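Local coordinates for putative flagellar hook-associated protein (Vibrio parahaemolyticus, PDB 3PWX), which probably serves as a structural component of the bacterial flagellum, at the junction of hook and filament, at residues L155-A160 with D177-A182; S53-V58 with N181-T186; S28-L33 with N202-M207; S21-Y26 with S212-F217. All blocks are in the same frame, centred on the assembly; numbering follows the deposited sequence.

In the fold
All four contacts use helix 172-223, the long C-terminal helix of a rod built largely of antiparallel helices. Contacts 2, 3 and 4 pair it with the N-terminal helix 7-61; contact 1 pairs it with the short helix 154-166 just before it, closing the shortest loop, inside those of the others. Contacts 1 and 2 adjoin, their centres about 7 Å apart, sharing N181 and A182. Contacts 3 and 4, about 13 Å apart between centres, lie on the other side of the chain's centre; the centres of contacts 2 and 4 are about 47 Å apart. Going from contact 4 through 3 to 2 ascends helix 7-61 while descending helix 172-223, so the two terminal helices stay paired along the rod.

Contact 1: residues L155-A160 with D177-A182; sequences LNQIDA and DASLNA
Q157 reaches from helix 154-166 across to A178, S179 and A182 on helix 172-223, and this one side chain carries nearly all of the contact. The two segments run antiparallel at 157°, with axes 9.1 Å apart, a close approach that the small residues on the second helix allow. The tight part lies along the stem of the glutamine, against buried S179 and A182: its CG sits 3.6 Å from S179 CA and 3.9 Å from the A182 CB methyl. A bend at chi2 (61°) then turns the amide over A178, whose CB is 3.5 Å from Q157 NE2. That nitrogen donates a hydrogen bond to S179 OG at 3.2 Å, nearly straight at 165° and close to the amide plane. The amide and A178 lie toward the more exposed margin. E175, a turn earlier on helix 172-223, also takes part: its carboxylate bonds to Q157 NE2, and its backbone carbonyl to S179 OG. Glutamine suits the place because its aliphatic stem packs on the small residues and its amide meets the polar groups at the margin. The chemistry implies a join that is apolar at its base, with a donor nitrogen shared between serine and glutamate fixing the amide.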
loop_
_atom_site.group_PDB
_atom_site.type_symbol
_atom_site.label_atom_id
_atom_site.label_comp_id
_atom_site.label_asym_id
_atom_site.label_seq_id
_atom_site.Cartn_x
_atom_site.Cartn_y
_atom_site.Cartn_z
ATOM N N LEU A 155 3.153 30.658 3.434
ATOM C CA LEU A 155 4.161 31.372 4.207
ATOM C C LEU A 155 4.703 32.567 3.442
ATOM O O LEU A 155 5.042 33.586 4.018
ATOM C CB LEU A 155 5.263 30.434 4.674
ATOM C CG LEU A 155 4.798 29.357 5.669
ATOM C CD1 LEU A 155 5.979 28.519 6.178
ATOM C CD2 LEU A 155 4.016 29.898 6.860
ATOM N N ASN A 156 4.751 32.452 2.125
ATOM C CA ASN A 156 5.081 33.608 1.322
ATOM C C ASN A 156 3.954 34.635 1.328
ATOM O O ASN A 156 4.218 35.821 1.364
ATOM C CB ASN A 156 5.493 33.165 -0.072
ATOM C CG ASN A 156 6.859 32.476 -0.041
ATOM O OD1 ASN A 156 7.676 32.825 0.816
ATOM N ND2 ASN A 156 7.102 31.475 -0.920
ATOM N N GLN A 157 2.700 34.174 1.352
ATOM C CA GLN A 157 1.610 35.070 1.235
ATOM C C GLN A 157 1.493 35.833 2.548
ATOM O O GLN A 157 1.122 37.007 2.555
ATOM C CB GLN A 157 0.337 34.311 0.940
ATOM C CG GLN A 157 -0.947 35.189 0.943
ATOM C CD GLN A 157 -0.861 36.255 -0.116
ATOM O OE1 GLN A 157 -0.499 35.959 -1.261
ATOM N NE2 GLN A 157 -1.187 37.493 0.242
ATOM N N ILE A 158 1.836 35.172 3.654
ATOM C CA ILE A 158 1.709 35.804 4.960
ATOM C C ILE A 158 2.757 36.945 5.042
ATOM O O ILE A 158 2.489 37.993 5.666
ATOM C CB ILE A 158 1.756 34.801 6.175
ATOM C CG1 ILE A 158 1.239 35.456 7.464
ATOM C CG2 ILE A 158 3.174 34.363 6.463
ATOM C CD1 ILE A 158 -0.192 36.251 7.385
ATOM N N ASP A 159 3.911 36.728 4.381
ATOM C CA ASP A 159 4.983 37.750 4.337
ATOM C C ASP A 159 4.604 38.947 3.473
ATOM O O ASP A 159 4.896 40.079 3.840
ATOM C CB ASP A 159 6.362 37.146 3.921
ATOM C CG ASP A 159 7.139 36.565 5.125
ATOM O OD1 ASP A 159 6.689 36.736 6.292
ATOM O OD2 ASP A 159 8.201 35.950 4.931
ATOM N N ALA A 160 3.941 38.695 2.340
ATOM C CA ALA A 160 3.324 39.782 1.554
ATOM C C ALA A 160 2.274 40.617 2.377
ATOM O O ALA A 160 2.078 41.826 2.158
ATOM C CB ALA A 160 2.710 39.250 0.267
ATOM N N ASP A 177 -7.292 39.723 1.438
ATOM C CA ASP A 177 -8.118 38.695 0.801
ATOM C C ASP A 177 -7.255 37.562 0.188
ATOM O O ASP A 177 -7.643 36.415 0.231
ATOM C CB ASP A 177 -9.093 39.303 -0.224
ATOM C CG ASP A 177 -10.222 40.088 0.430
ATOM O OD1 ASP A 177 -11.022 39.480 1.226
ATOM O OD2 ASP A 177 -10.342 41.312 0.138
ATOM N N ALA A 178 -6.077 37.856 -0.335
ATOM C CA ALA A 178 -5.228 36.747 -0.804
ATOM C C ALA A 178 -4.745 35.916 0.375
ATOM O O ALA A 178 -4.708 34.681 0.307
ATOM C CB ALA A 178 -4.069 37.229 -1.663
ATOM N N SER A 179 -4.475 36.610 1.481
ATOM C CA SER A 179 -4.008 35.972 2.711
ATOM C C SER A 179 -5.056 35.057 3.383
ATOM O O SER A 179 -4.713 33.974 3.868
ATOM C CB SER A 179 -3.506 37.012 3.693
ATOM O OG SER A 179 -2.575 37.862 3.059
ATOM N N LEU A 180 -6.324 35.479 3.417
ATOM C CA LEU A 180 -7.374 34.588 3.954
ATOM C C LEU A 180 -7.630 33.408 3.035
ATOM O O LEU A 180 -7.750 32.275 3.498
ATOM C CB LEU A 180 -8.640 35.340 4.274
ATOM C CG LEU A 180 -8.515 36.391 5.387
ATOM C CD1 LEU A 180 -9.738 37.341 5.363
ATOM C CD2 LEU A 180 -8.309 35.783 6.788
ATOM N N ASN A 181 -7.656 33.661 1.727
ATOM C CA ASN A 181 -7.775 32.601 0.729
ATOM C C ASN A 181 -6.625 31.563 0.759
ATOM O O ASN A 181 -6.868 30.362 0.562
ATOM C CB ASN A 181 -7.970 33.177 -0.681
ATOM C CG ASN A 181 -9.237 34.020 -0.805
ATOM O OD1 ASN A 181 -10.187 33.843 -0.058
ATOM N ND2 ASN A 181 -9.247 34.933 -1.756
ATOM N N ALA A 182 -5.401 32.011 1.023
ATOM C CA ALA A 182 -4.276 31.107 1.107
ATOM C C ALA A 182 -4.340 30.315 2.392
ATOM O O ALA A 182 -4.043 29.061 2.398
ATOM C CB ALA A 182 -2.978 31.837 0.990
#

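Contact 2: residues S53-V58 with N181-T186; sequences SMRDIV and NAIDDT
R55 and M54 of helix 7-61 meet I183 and D184 of helix 172-223 in an antiparallel helix pair within the flagellin-type helical bundle. The segment axes are 10.3 Å apart and run at 159° to each other, with R55 facing I183 in the register.

The apolar part centres on I183. Its CD1 methyl lies 3.7 Å from CG of M54, a selenomethionine, and 3.9 Å from R55 CA, while its CG2 branch rests against CB and CG of the arginine. Having CG1 anti to its own carbonyl carbon and an extended chain beyond, the isoleucine sends CD1 to the backbone of the facing helix. A branched residue suits this place because its two arms can lie against two neighbours at once. Beyond CG the M54 chain bends and leads away from this contact, and it packs on I158 of helix 154-166 and on L78 and Y81 of helix 71-89, so the buried side belongs to a wider helical core.

The polar part forms at the partly exposed margin. R55 is extended from CG to NE, which carries its guanidinium past I183 to the D184 carboxylate in a salt bridge. Arginine fits here because its methylenes can cover an apolar neighbour while its charged end stays at the margin; L180 packs on the same side chain. The guanidinium and carboxylate planes are turned 38° apart, and NH2 adds two weak bonds to the carboxylate oxygens. The principal bond, short but bent, runs 2.8 Å from R55 NE to the syn lone pair of D184 OD1, an oxygen 21° out of the guanidinium plane.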
loop_
_atom_site.group_PDB
_atom_site.type_symbol
_atom_site.label_atom_id
_atom_site.label_comp_id
_atom_site.label_asym_id
_atom_site.label_seq_id
_atom_site.Cartn_x
_atom_site.Cartn_y
_atom_site.Cartn_z
ATOM N N SER A 53 -4.969 30.732 14.389
ATOM C CA SER A 53 -4.549 31.976 15.016
ATOM C C SER A 53 -4.092 33.005 13.994
ATOM O O SER A 53 -4.368 34.202 14.124
ATOM C CB SER A 53 -3.447 31.739 16.039
ATOM O OG SER A 53 -3.744 30.580 16.785
HETATM N N MSE A 54 -3.393 32.543 12.962
HETATM C CA MSE A 54 -2.948 33.474 11.961
HETATM C C MSE A 54 -4.197 34.058 11.285
HETATM O O MSE A 54 -4.274 35.252 11.084
HETATM C CB MSE A 54 -2.028 32.768 11.026
HETATM C CG MSE A 54 -1.579 33.495 9.818
HETATM SE SE MSE A 54 -0.252 32.315 8.930
HETATM C CE MSE A 54 1.097 32.343 10.337
ATOM N N ARG A 55 -5.206 33.239 10.997
ATOM C CA ARG A 55 -6.388 33.781 10.341
ATOM C C ARG A 55 -7.187 34.812 11.210
ATOM O O ARG A 55 -7.740 35.773 10.691
ATOM C CB ARG A 55 -7.257 32.661 9.915
ATOM C CG ARG A 55 -8.171 32.953 8.808
ATOM C CD ARG A 55 -9.146 31.811 8.870
ATOM N NE ARG A 55 -10.152 31.784 7.816
ATOM C CZ ARG A 55 -11.464 31.962 7.998
ATOM N NH1 ARG A 55 -11.967 32.218 9.218
ATOM N NH2 ARG A 55 -12.268 31.859 6.935
ATOM N N ASP A 56 -7.215 34.608 12.523
ATOM C CA ASP A 56 -7.926 35.467 13.433
ATOM C C ASP A 56 -7.302 36.866 13.519
ATOM O O ASP A 56 -8.010 37.881 13.717
ATOM C CB ASP A 56 -7.914 34.831 14.814
ATOM C CG ASP A 56 -8.874 33.661 14.941
ATOM O OD1 ASP A 56 -9.728 33.390 14.051
ATOM O OD2 ASP A 56 -8.751 32.983 15.970
ATOM N N ILE A 57 -5.977 36.893 13.382
ATOM C CA ILE A 57 -5.187 38.118 13.394
ATOM C C ILE A 57 -5.386 38.926 12.115
ATOM O O ILE A 57 -5.623 40.151 12.164
ATOM C CB ILE A 57 -3.678 37.818 13.581
ATOM C CG1 ILE A 57 -3.385 37.372 15.020
ATOM C CG2 ILE A 57 -2.835 39.015 13.171
ATOM C CD1 ILE A 57 -2.072 36.604 15.150
ATOM N N VAL A 58 -5.255 38.255 10.976
ATOM C CA VAL A 58 -5.631 38.843 9.709
ATOM C C VAL A 58 -7.083 39.361 9.759
ATOM O O VAL A 58 -7.330 40.516 9.393
ATOM C CB VAL A 58 -5.441 37.859 8.582
ATOM C CG1 VAL A 58 -5.971 38.419 7.280
ATOM C CG2 VAL A 58 -3.963 37.526 8.472
ATOM N N ASN A 181 -7.656 33.661 1.727
ATOM C CA ASN A 181 -7.775 32.601 0.729
ATOM C C ASN A 181 -6.625 31.563 0.759
ATOM O O ASN A 181 -6.868 30.362 0.562
ATOM C CB ASN A 181 -7.970 33.177 -0.681
ATOM C CG ASN A 181 -9.237 34.020 -0.805
ATOM O OD1 ASN A 181 -10.187 33.843 -0.058
ATOM N ND2 ASN A 181 -9.247 34.933 -1.756
ATOM N N ALA A 182 -5.401 32.011 1.023
ATOM C CA ALA A 182 -4.276 31.107 1.107
ATOM C C ALA A 182 -4.340 30.315 2.392
ATOM O O ALA A 182 -4.043 29.061 2.398
ATOM C CB ALA A 182 -2.978 31.837 0.990
ATOM N N ILE A 183 -4.753 30.980 3.467
ATOM C CA ILE A 183 -4.985 30.277 4.727
ATOM C C ILE A 183 -6.122 29.283 4.605
ATOM O O ILE A 183 -5.907 28.118 4.884
ATOM C CB ILE A 183 -5.257 31.205 5.917
ATOM C CG1 ILE A 183 -4.032 32.092 6.183
ATOM C CG2 ILE A 183 -5.614 30.325 7.136
ATOM C CD1 ILE A 183 -4.219 33.214 7.182
ATOM N N ASP A 184 -7.308 29.712 4.162
ATOM C CA ASP A 184 -8.398 28.727 3.905
ATOM C C ASP A 184 -7.965 27.516 3.083
ATOM O O ASP A 184 -8.361 26.401 3.417
ATOM C CB ASP A 184 -9.675 29.351 3.326
ATOM C CG ASP A 184 -10.298 30.318 4.286
ATOM O OD1 ASP A 184 -9.867 30.320 5.468
ATOM O OD2 ASP A 184 -11.204 31.087 3.885
ATOM N N ASP A 185 -7.142 27.719 2.047
ATOM C CA ASP A 185 -6.749 26.593 1.170
ATOM C C ASP A 185 -5.795 25.639 1.873
ATOM O O ASP A 185 -5.944 24.392 1.806
ATOM C CB ASP A 185 -6.104 27.082 -0.126
ATOM C CG ASP A 185 -7.089 27.789 -1.017
ATOM O OD1 ASP A 185 -8.316 27.527 -0.831
ATOM O OD2 ASP A 185 -6.646 28.597 -1.881
ATOM N N THR A 186 -4.829 26.218 2.574
ATOM C CA THR A 186 -3.885 25.382 3.272
ATOM C C THR A 186 -4.642 24.581 4.332
ATOM O O THR A 186 -4.481 23.353 4.463
ATOM C CB THR A 186 -2.668 26.175 3.781
ATOM O OG1 THR A 186 -2.105 26.850 2.673
ATOM C CG2 THR A 186 -1.582 25.267 4.304
#

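Contact 3: residues S28-L33 with N202-M207; sequences SNIANL and NNLDLM
I30 and L33, one turn apart on helix 7-61, interlock with L204 and M207, likewise one turn apart on helix 172-223. The segments lie antiparallel at 160° with axes 10.3 Å apart, and I30 stands opposite L204.

L204 is the main bump. Its isobutyl end leans between the two aliphatic residues of the facing helix, where its CD2 methyl lies 4.0 Å from L33 CD2 and 4.1 Å from I30 CG2. The other methyl, CD1, is 4.0 Å from L33 CG, so the fork of L204 sets both prongs against L33 while the two side chains cross at about a right angle. Nearer the backbone of L204, its CB is met by I30 CG2 at 3.8 Å, the isoleucine and leucine passing each other in opposite directions.

The two arms of I30 divide the work. With CG2 anti to the backbone N and CG1 anti to the carbonyl carbon (chi1 -57°), one arm lies along L204 and the longer one extends to put CD1 3.9 Å from the CB of M207, a selenomethionine. That chain bends at chi2 and its selenium end heads elsewhere. A beta-branched residue suits this spot, since its two branches serve two successive turns.

Strands 127-131 and 134-137 also border the cluster, V130 touching I30, L204 and M207, and M136 touching L33 and L204. M207 packs as well on N203 of the second subunit, and K34 forms a salt bridge with D205 beside the cluster. With all four residues buried and no hydrogen bond crossing between the segments, the join probably rests on shape fit and the exclusion of water.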
loop_
_atom_site.group_PDB
_atom_site.type_symbol
_atom_site.label_atom_id
_atom_site.label_comp_id
_atom_site.label_asym_id
_atom_site.label_seq_id
_atom_site.Cartn_x
_atom_site.Cartn_y
_atom_site.Cartn_z
ATOM N N SER A 28 3.589 -6.200 14.159
ATOM C CA SER A 28 4.597 -5.258 14.627
ATOM C C SER A 28 4.835 -4.132 13.639
ATOM O O SER A 28 5.150 -3.029 14.058
ATOM C CB SER A 28 5.910 -5.952 14.942
ATOM O OG SER A 28 6.905 -4.979 15.139
ATOM N N ASN A 29 4.686 -4.391 12.338
ATOM C CA ASN A 29 4.807 -3.346 11.320
ATOM C C ASN A 29 3.640 -2.399 11.449
ATOM O O ASN A 29 3.810 -1.171 11.389
ATOM C CB ASN A 29 4.805 -3.964 9.925
ATOM C CG ASN A 29 6.116 -4.661 9.594
ATOM O OD1 ASN A 29 7.073 -4.642 10.383
ATOM N ND2 ASN A 29 6.167 -5.299 8.404
ATOM N N ILE A 30 2.452 -2.966 11.655
ATOM C CA ILE A 30 1.242 -2.183 11.801
ATOM C C ILE A 30 1.201 -1.285 13.095
ATOM O O ILE A 30 0.911 -0.078 13.023
ATOM C CB ILE A 30 0.050 -3.107 11.778
ATOM C CG1 ILE A 30 0.055 -3.924 10.474
ATOM C CG2 ILE A 30 -1.249 -2.347 12.003
ATOM C CD1 ILE A 30 -1.211 -4.765 10.342
ATOM N N ALA A 31 1.482 -1.845 14.265
ATOM C CA ALA A 31 1.668 -1.021 15.452
ATOM C C ALA A 31 2.747 0.051 15.156
ATOM O O ALA A 31 2.602 1.199 15.533
ATOM C CB ALA A 31 2.053 -1.869 16.657
ATOM N N ASN A 32 3.841 -0.302 14.475
ATOM C CA ASN A 32 4.829 0.770 14.289
ATOM C C ASN A 32 4.354 1.821 13.338
ATOM O O ASN A 32 4.680 3.005 13.492
ATOM C CB ASN A 32 6.218 0.261 13.987
ATOM C CG ASN A 32 6.816 -0.436 15.188
ATOM O OD1 ASN A 32 6.555 -0.033 16.314
ATOM N ND2 ASN A 32 7.616 -1.480 14.970
ATOM N N LEU A 33 3.524 1.424 12.388
ATOM C CA LEU A 33 3.071 2.394 11.402
ATOM C C LEU A 33 2.055 3.361 12.086
ATOM O O LEU A 33 2.099 4.580 11.883
ATOM C CB LEU A 33 2.551 1.707 10.127
ATOM C CG LEU A 33 1.928 2.587 9.044
ATOM C CD1 LEU A 33 2.824 3.794 8.683
ATOM C CD2 LEU A 33 1.613 1.761 7.818
ATOM N N ASN A 202 -7.832 3.262 10.274
ATOM C CA ASN A 202 -8.906 2.291 10.144
ATOM C C ASN A 202 -8.581 1.066 9.285
ATOM O O ASN A 202 -8.925 -0.062 9.619
ATOM C CB ASN A 202 -10.191 2.992 9.691
ATOM C CG ASN A 202 -10.698 3.963 10.747
ATOM O OD1 ASN A 202 -10.366 3.816 11.934
ATOM N ND2 ASN A 202 -11.465 4.972 10.334
ATOM N N ASN A 203 -7.908 1.289 8.176
ATOM C CA ASN A 203 -7.610 0.213 7.312
ATOM C C ASN A 203 -6.552 -0.702 7.966
ATOM O O ASN A 203 -6.688 -1.965 7.935
ATOM C CB ASN A 203 -7.261 0.774 5.943
ATOM C CG ASN A 203 -8.503 0.980 5.080
ATOM O OD1 ASN A 203 -9.483 0.200 5.171
ATOM N ND2 ASN A 203 -8.466 1.960 4.211
ATOM N N LEU A 204 -5.575 -0.097 8.650
ATOM C CA LEU A 204 -4.640 -0.872 9.444
ATOM C C LEU A 204 -5.409 -1.762 10.433
ATOM O O LEU A 204 -5.214 -3.004 10.521
ATOM C CB LEU A 204 -3.659 0.018 10.179
ATOM C CG LEU A 204 -2.673 0.750 9.283
ATOM C CD1 LEU A 204 -1.842 1.680 10.100
ATOM C CD2 LEU A 204 -1.771 -0.266 8.544
ATOM N N ASP A 205 -6.305 -1.140 11.156
ATOM C CA ASP A 205 -7.094 -1.875 12.146
ATOM C C ASP A 205 -7.860 -3.074 11.585
ATOM O O ASP A 205 -7.931 -4.109 12.233
ATOM C CB ASP A 205 -7.970 -0.865 12.955
ATOM C CG ASP A 205 -7.090 -0.011 13.912
ATOM O OD1 ASP A 205 -5.848 -0.298 14.000
ATOM O OD2 ASP A 205 -7.587 0.893 14.586
ATOM N N LEU A 206 -8.417 -2.934 10.385
ATOM C CA LEU A 206 -8.939 -4.098 9.665
ATOM C C LEU A 206 -7.864 -5.162 9.437
ATOM O O LEU A 206 -8.105 -6.302 9.743
ATOM C CB LEU A 206 -9.586 -3.735 8.330
ATOM C CG LEU A 206 -10.950 -3.083 8.449
ATOM C CD1 LEU A 206 -11.294 -2.303 7.204
ATOM C CD2 LEU A 206 -12.071 -4.113 8.773
HETATM N N MSE A 207 -6.700 -4.819 8.902
HETATM C CA MSE A 207 -5.638 -5.820 8.720
HETATM C C MSE A 207 -5.203 -6.484 9.987
HETATM O O MSE A 207 -4.969 -7.687 10.021
HETATM C CB MSE A 207 -4.388 -5.177 8.190
HETATM C CG MSE A 207 -4.584 -4.495 6.893
HETATM SE SE MSE A 207 -4.806 -5.682 5.349
HETATM C CE MSE A 207 -4.488 -4.070 4.290
#

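Contact 4: residues S21-Y26 with S212-F217; sequences SAIAQY and SENKLF
Two helical segments, 21-26 of helix 7-61 and 212-217 of helix 172-223, run antiparallel with I23 opposite K215, their CA atoms 7.1 Å apart. I23 is the buried residue of the contact and sends its longer arm straight across. Its CG1 is anti to the carbonyl carbon (chi1 -52°) and chi2 is extended, which carries the CD1 methyl to 3.9 Å from N214 CB and 4.0 Å from the backbone N of K215. The methyl therefore lies at the backbone between two consecutive residues. The amide nitrogen ND2 of N214 stands only slightly farther from the same I23 CD1, at 4.1 Å, and the two side chains cross at about a right angle.

The shorter branch, I23 CG2, faces the K215 stem at 4.4 Å from its CB, a loose approach. Lysine suits this margin because its methylenes can lie beside an apolar methyl while the ammonium turns away, here to a salt bridge with D219 one turn on. Isoleucine supplies apolar bulk where its neighbours are polar. N214 also touches E19, and K215 touches N20, on helix 7-61.

The 148 Å² buried here are modest, and no hydrogen bond joins the segments. Segment 21-26 lies in the region 16-43 predicted to be coiled coil, and I23 facing the partner helix fits such a pairing of N-terminal and C-terminal helices, a hallmark of the flagellin family.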
loop_
_atom_site.group_PDB
_atom_site.type_symbol
_atom_site.label_atom_id
_atom_site.label_comp_id
_atom_site.label_asym_id
_atom_site.label_seq_id
_atom_site.Cartn_x
_atom_site.Cartn_y
_atom_site.Cartn_z
ATOM N N SER A 21 5.187 -16.583 13.530
ATOM C CA SER A 21 6.210 -15.547 13.530
ATOM C C SER A 21 6.031 -14.489 12.421
ATOM O O SER A 21 6.341 -13.301 12.640
ATOM C CB SER A 21 7.599 -16.161 13.425
ATOM O OG SER A 21 8.508 -15.249 12.824
ATOM N N ALA A 22 5.523 -14.893 11.258
ATOM C CA ALA A 22 5.228 -13.937 10.193
ATOM C C ALA A 22 4.134 -12.939 10.629
ATOM O O ALA A 22 4.368 -11.727 10.649
ATOM C CB ALA A 22 4.843 -14.663 8.905
ATOM N N ILE A 23 2.973 -13.450 11.028
ATOM C CA ILE A 23 1.914 -12.647 11.636
ATOM C C ILE A 23 2.402 -11.674 12.732
ATOM O O ILE A 23 2.042 -10.449 12.740
ATOM C CB ILE A 23 0.814 -13.555 12.182
ATOM C CG1 ILE A 23 0.351 -14.549 11.091
ATOM C CG2 ILE A 23 -0.350 -12.765 12.741
ATOM C CD1 ILE A 23 -0.743 -15.595 11.578
ATOM N N ALA A 24 3.252 -12.181 13.631
ATOM C CA ALA A 24 3.731 -11.318 14.721
ATOM C C ALA A 24 4.571 -10.217 14.106
ATOM O O ALA A 24 4.552 -9.106 14.586
ATOM C CB ALA A 24 4.520 -12.085 15.761
ATOM N N GLN A 25 5.245 -10.504 13.004
ATOM C CA GLN A 25 6.004 -9.457 12.367
ATOM C C GLN A 25 5.095 -8.422 11.690
ATOM O O GLN A 25 5.302 -7.203 11.850
ATOM C CB GLN A 25 7.033 -10.008 11.392
ATOM C CG GLN A 25 8.143 -8.986 11.201
ATOM C CD GLN A 25 9.017 -9.252 9.936
ATOM O OE1 GLN A 25 9.234 -8.328 9.109
ATOM N NE2 GLN A 25 9.517 -10.503 9.786
ATOM N N TYR A 26 4.088 -8.876 10.947
ATOM C CA TYR A 26 3.159 -7.922 10.346
ATOM C C TYR A 26 2.500 -7.069 11.399
ATOM O O TYR A 26 2.345 -5.884 11.211
ATOM C CB TYR A 26 2.093 -8.597 9.526
ATOM C CG TYR A 26 2.617 -9.280 8.289
ATOM C CD1 TYR A 26 3.438 -8.610 7.385
ATOM C CD2 TYR A 26 2.252 -10.585 7.989
ATOM C CE1 TYR A 26 3.936 -9.273 6.181
ATOM C CE2 TYR A 26 2.735 -11.233 6.813
ATOM C CZ TYR A 26 3.581 -10.568 5.929
ATOM O OH TYR A 26 3.998 -11.196 4.770
ATOM N N SER A 212 -5.162 -11.064 13.883
ATOM C CA SER A 212 -5.490 -11.571 15.217
ATOM C C SER A 212 -6.305 -12.860 15.170
ATOM O O SER A 212 -5.921 -13.835 15.822
ATOM C CB SER A 212 -6.204 -10.491 16.047
ATOM O OG SER A 212 -5.266 -9.632 16.663
ATOM N N GLU A 213 -7.394 -12.880 14.391
ATOM C CA GLU A 213 -8.132 -14.119 14.089
ATOM C C GLU A 213 -7.165 -15.207 13.628
ATOM O O GLU A 213 -7.087 -16.285 14.207
ATOM C CB GLU A 213 -9.149 -13.913 12.970
ATOM C CG GLU A 213 -9.998 -12.662 13.076
ATOM C CD GLU A 213 -11.431 -12.869 12.579
ATOM O OE1 GLU A 213 -12.304 -12.095 13.012
ATOM O OE2 GLU A 213 -11.704 -13.817 11.792
ATOM N N ASN A 214 -6.434 -14.909 12.566
ATOM C CA ASN A 214 -5.469 -15.825 12.004
ATOM C C ASN A 214 -4.582 -16.462 13.040
ATOM O O ASN A 214 -4.416 -17.671 13.026
ATOM C CB ASN A 214 -4.596 -15.093 11.014
ATOM C CG ASN A 214 -4.754 -15.618 9.641
ATOM O OD1 ASN A 214 -5.527 -15.073 8.851
ATOM N ND2 ASN A 214 -4.034 -16.681 9.333
ATOM N N LYS A 215 -4.022 -15.639 13.927
ATOM C CA LYS A 215 -3.233 -16.122 15.063
ATOM C C LYS A 215 -4.031 -17.028 16.014
ATOM O O LYS A 215 -3.464 -17.921 16.634
ATOM C CB LYS A 215 -2.625 -14.960 15.854
ATOM C CG LYS A 215 -1.251 -15.282 16.409
ATOM C CD LYS A 215 -0.641 -14.190 17.267
ATOM C CE LYS A 215 -1.349 -14.041 18.608
ATOM N NZ LYS A 215 -1.625 -15.310 19.356
ATOM N N LEU A 216 -5.331 -16.798 16.146
ATOM C CA LEU A 216 -6.149 -17.756 16.892
ATOM C C LEU A 216 -6.085 -19.143 16.310
ATOM O O LEU A 216 -5.735 -20.095 17.014
ATOM C CB LEU A 216 -7.612 -17.354 16.951
ATOM C CG LEU A 216 -8.076 -17.034 18.354
ATOM C CD1 LEU A 216 -9.451 -16.359 18.275
ATOM C CD2 LEU A 216 -8.077 -18.284 19.240
ATOM N N PHE A 217 -6.446 -19.247 15.029
ATOM C CA PHE A 217 -6.603 -20.537 14.379
ATOM C C PHE A 217 -5.295 -21.198 14.532
ATOM O O PHE A 217 -5.263 -22.334 14.955
ATOM C CB PHE A 217 -6.995 -20.437 12.903
ATOM C CG PHE A 217 -8.254 -19.649 12.663
ATOM C CD1 PHE A 217 -9.486 -20.063 13.213
ATOM C CD2 PHE A 217 -8.222 -18.458 11.910
ATOM C CE1 PHE A 217 -10.645 -19.309 13.016
ATOM C CE2 PHE A 217 -9.401 -17.710 11.698
ATOM C CZ PHE A 217 -10.599 -18.140 12.256
#